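Local coordinates for protein lactaldehyde dehydrogenase (Escherichia coli, PDB 2IMP) that catalyses the irreversible, NAD-dependent oxidation of L-lactaldehyde to L-lactate in fucose and rhamnose breakdown, and also oxidises glycolaldehyde, at residues S70-I75 with P165-G170. Sequence-based numbering, arbitrary orientation.
Sequences SWLRKI and PALLTG. With SO4 (sulfate ion), chain C.
With CG anti to its carbonyl carbon (chi1 -72°) and an extended chi2 of 176°, L72 sends its isobutyl fork from helix 65-81 to the last turn of helix 155-168. One branch of the fork goes to each of two consecutive leucines: L72 CD1 lies 3.9 Å from L168 CB and also meets L168 CD2, the two side chains crossing at about a right angle, while L72 CD2 rests 4.1 Å from L167 CB. I112 and A116 of helix 98-116 and M163 also pack against L72. On another side of helix 65-81 sits a sulfate, probably from the crystallisation liquor: S70 OG donates to SO4 O3 at 2.8 Å, and R73 NH1 adds a weak bond to SO4 O2 at 3.4 Å, in the guanidinium plane. R73 NH2 also forms a salt bridge with E117 of a neighbouring subunit, so an alanine here would probably leave that carboxylate without its mate across the interface. Beyond L168, with positive phi (95°) and two bonds back into the last turn, one of them G170 N to L167 O, G170 closes helix 155-168 in a Schellman motif before strand 172-176, within the helix-strand layers of the aldehyde dehydrogenase coenzyme-binding domain.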
loop_
_atom_site.group_PDB
_atom_site.type_symbol
_atom_site.label_atom_id
_atom_site.label_comp_id
_atom_site.label_asym_id
_atom_site.label_seq_id
_atom_site.Cartn_x
_atom_site.Cartn_y
_atom_site.Cartn_z
ATOM N N SER A 70 -11.195 5.074 21.068
ATOM C CA SER A 70 -11.250 5.425 22.478
ATOM C C SER A 70 -12.219 4.487 23.237
ATOM O O SER A 70 -11.922 4.020 24.334
ATOM C CB SER A 70 -11.689 6.884 22.634
ATOM O OG SER A 70 -11.637 7.282 23.989
ATOM N N TRP A 71 -13.369 4.217 22.624
ATOM C CA TRP A 71 -14.334 3.302 23.216
ATOM C C TRP A 71 -13.752 1.883 23.369
ATOM O O TRP A 71 -13.940 1.228 24.400
ATOM C CB TRP A 71 -15.615 3.245 22.371
ATOM C CG TRP A 71 -16.542 4.397 22.626
ATOM C CD1 TRP A 71 -16.916 5.372 21.744
ATOM C CD2 TRP A 71 -17.196 4.704 23.862
ATOM N NE1 TRP A 71 -17.764 6.266 22.355
ATOM C CE2 TRP A 71 -17.951 5.879 23.653
ATOM C CE3 TRP A 71 -17.215 4.097 25.124
ATOM C CZ2 TRP A 71 -18.719 6.461 24.667
ATOM C CZ3 TRP A 71 -17.978 4.676 26.131
ATOM C CH2 TRP A 71 -18.721 5.846 25.895
ATOM N N LEU A 72 -13.044 1.431 22.334
ATOM C CA LEU A 72 -12.411 0.120 22.371
ATOM C C LEU A 72 -11.357 0.024 23.487
ATOM O O LEU A 72 -11.266 -0.982 24.178
ATOM C CB LEU A 72 -11.764 -0.205 21.019
ATOM C CG LEU A 72 -12.692 -0.520 19.842
ATOM C CD1 LEU A 72 -11.855 -0.723 18.581
ATOM C CD2 LEU A 72 -13.506 -1.777 20.146
ATOM N N ARG A 73 -10.574 1.084 23.656
ATOM C CA ARG A 73 -9.566 1.104 24.715
ATOM C C ARG A 73 -10.181 1.019 26.125
ATOM O O ARG A 73 -9.586 0.451 27.036
ATOM C CB ARG A 73 -8.697 2.357 24.599
ATOM C CG ARG A 73 -7.602 2.203 23.565
ATOM C CD ARG A 73 -7.012 3.525 23.125
ATOM N NE ARG A 73 -6.030 3.290 22.070
ATOM C CZ ARG A 73 -5.699 4.171 21.131
ATOM N NH1 ARG A 73 -6.272 5.371 21.102
ATOM N NH2 ARG A 73 -4.797 3.841 20.210
ATOM N N LYS A 74 -11.366 1.599 26.287
ATOM C CA LYS A 74 -12.052 1.521 27.564
ATOM C C LYS A 74 -12.456 0.077 27.863
ATOM O O LYS A 74 -12.416 -0.367 29.010
ATOM C CB LYS A 74 -13.297 2.411 27.564
ATOM C CG LYS A 74 -12.970 3.891 27.548
ATOM C CD LYS A 74 -14.217 4.741 27.485
ATOM C CE LYS A 74 -13.852 6.216 27.464
ATOM N NZ LYS A 74 -15.071 7.065 27.305
ATOM N N ILE A 75 -12.839 -0.646 26.812
ATOM C CA ILE A 75 -13.214 -2.038 26.976
ATOM C C ILE A 75 -12.009 -2.925 27.361
ATOM O O ILE A 75 -12.098 -3.739 28.275
ATOM C CB ILE A 75 -13.879 -2.599 25.696
ATOM C CG1 ILE A 75 -15.215 -1.893 25.463
ATOM C CG2 ILE A 75 -14.088 -4.110 25.836
ATOM C CD1 ILE A 75 -15.880 -2.226 24.144
ATOM N N PRO A 165 -12.289 -5.202 15.186
ATOM C CA PRO A 165 -12.142 -4.664 13.825
ATOM C C PRO A 165 -13.505 -4.091 13.362
ATOM O O PRO A 165 -13.569 -3.040 12.729
ATOM C CB PRO A 165 -11.756 -5.888 12.993
ATOM C CG PRO A 165 -11.254 -6.884 14.011
ATOM C CD PRO A 165 -12.124 -6.664 15.196
ATOM N N ALA A 166 -14.579 -4.807 13.688
ATOM C CA ALA A 166 -15.920 -4.370 13.314
ATOM C C ALA A 166 -16.257 -2.958 13.823
ATOM O O ALA A 166 -16.621 -2.075 13.039
ATOM C CB ALA A 166 -16.963 -5.370 13.821
ATOM N N LEU A 167 -16.124 -2.757 15.133
ATOM C CA LEU A 167 -16.409 -1.450 15.723
ATOM C C LEU A 167 -15.471 -0.322 15.255
ATOM O O LEU A 167 -15.919 0.789 14.962
ATOM C CB LEU A 167 -16.363 -1.528 17.248
ATOM C CG LEU A 167 -17.720 -1.726 17.927
ATOM C CD1 LEU A 167 -18.398 -2.972 17.377
ATOM C CD2 LEU A 167 -17.521 -1.829 19.437
ATOM N N LEU A 168 -14.179 -0.624 15.204
ATOM C CA LEU A 168 -13.192 0.355 14.773
ATOM C C LEU A 168 -13.543 1.001 13.417
ATOM O O LEU A 168 -13.462 2.212 13.262
ATOM C CB LEU A 168 -11.809 -0.304 14.692
ATOM C CG LEU A 168 -10.573 0.597 14.506
ATOM C CD1 LEU A 168 -10.531 1.163 13.084
ATOM C CD2 LEU A 168 -10.595 1.723 15.544
ATOM N N THR A 169 -13.953 0.165 12.464
ATOM C CA THR A 169 -14.304 0.616 11.124
ATOM C C THR A 169 -15.722 1.220 10.958
ATOM O O THR A 169 -16.148 1.535 9.842
ATOM C CB THR A 169 -14.121 -0.541 10.109
ATOM O OG1 THR A 169 -14.834 -1.700 10.561
ATOM C CG2 THR A 169 -12.637 -0.894 9.970
ATOM N N GLY A 170 -16.444 1.368 12.065
ATOM C CA GLY A 170 -17.768 1.963 11.993
ATOM C C GLY A 170 -18.968 1.036 11.885
ATOM O O GLY A 170 -20.083 1.500 11.646
HETATM S S SO4 C . -8.033 7.425 24.419
HETATM O O1 SO4 C . -7.877 6.036 24.895
HETATM O O2 SO4 C . -8.284 7.421 22.964
HETATM O O3 SO4 C . -9.169 8.061 25.111
HETATM O O4 SO4 C . -6.798 8.180 24.703
#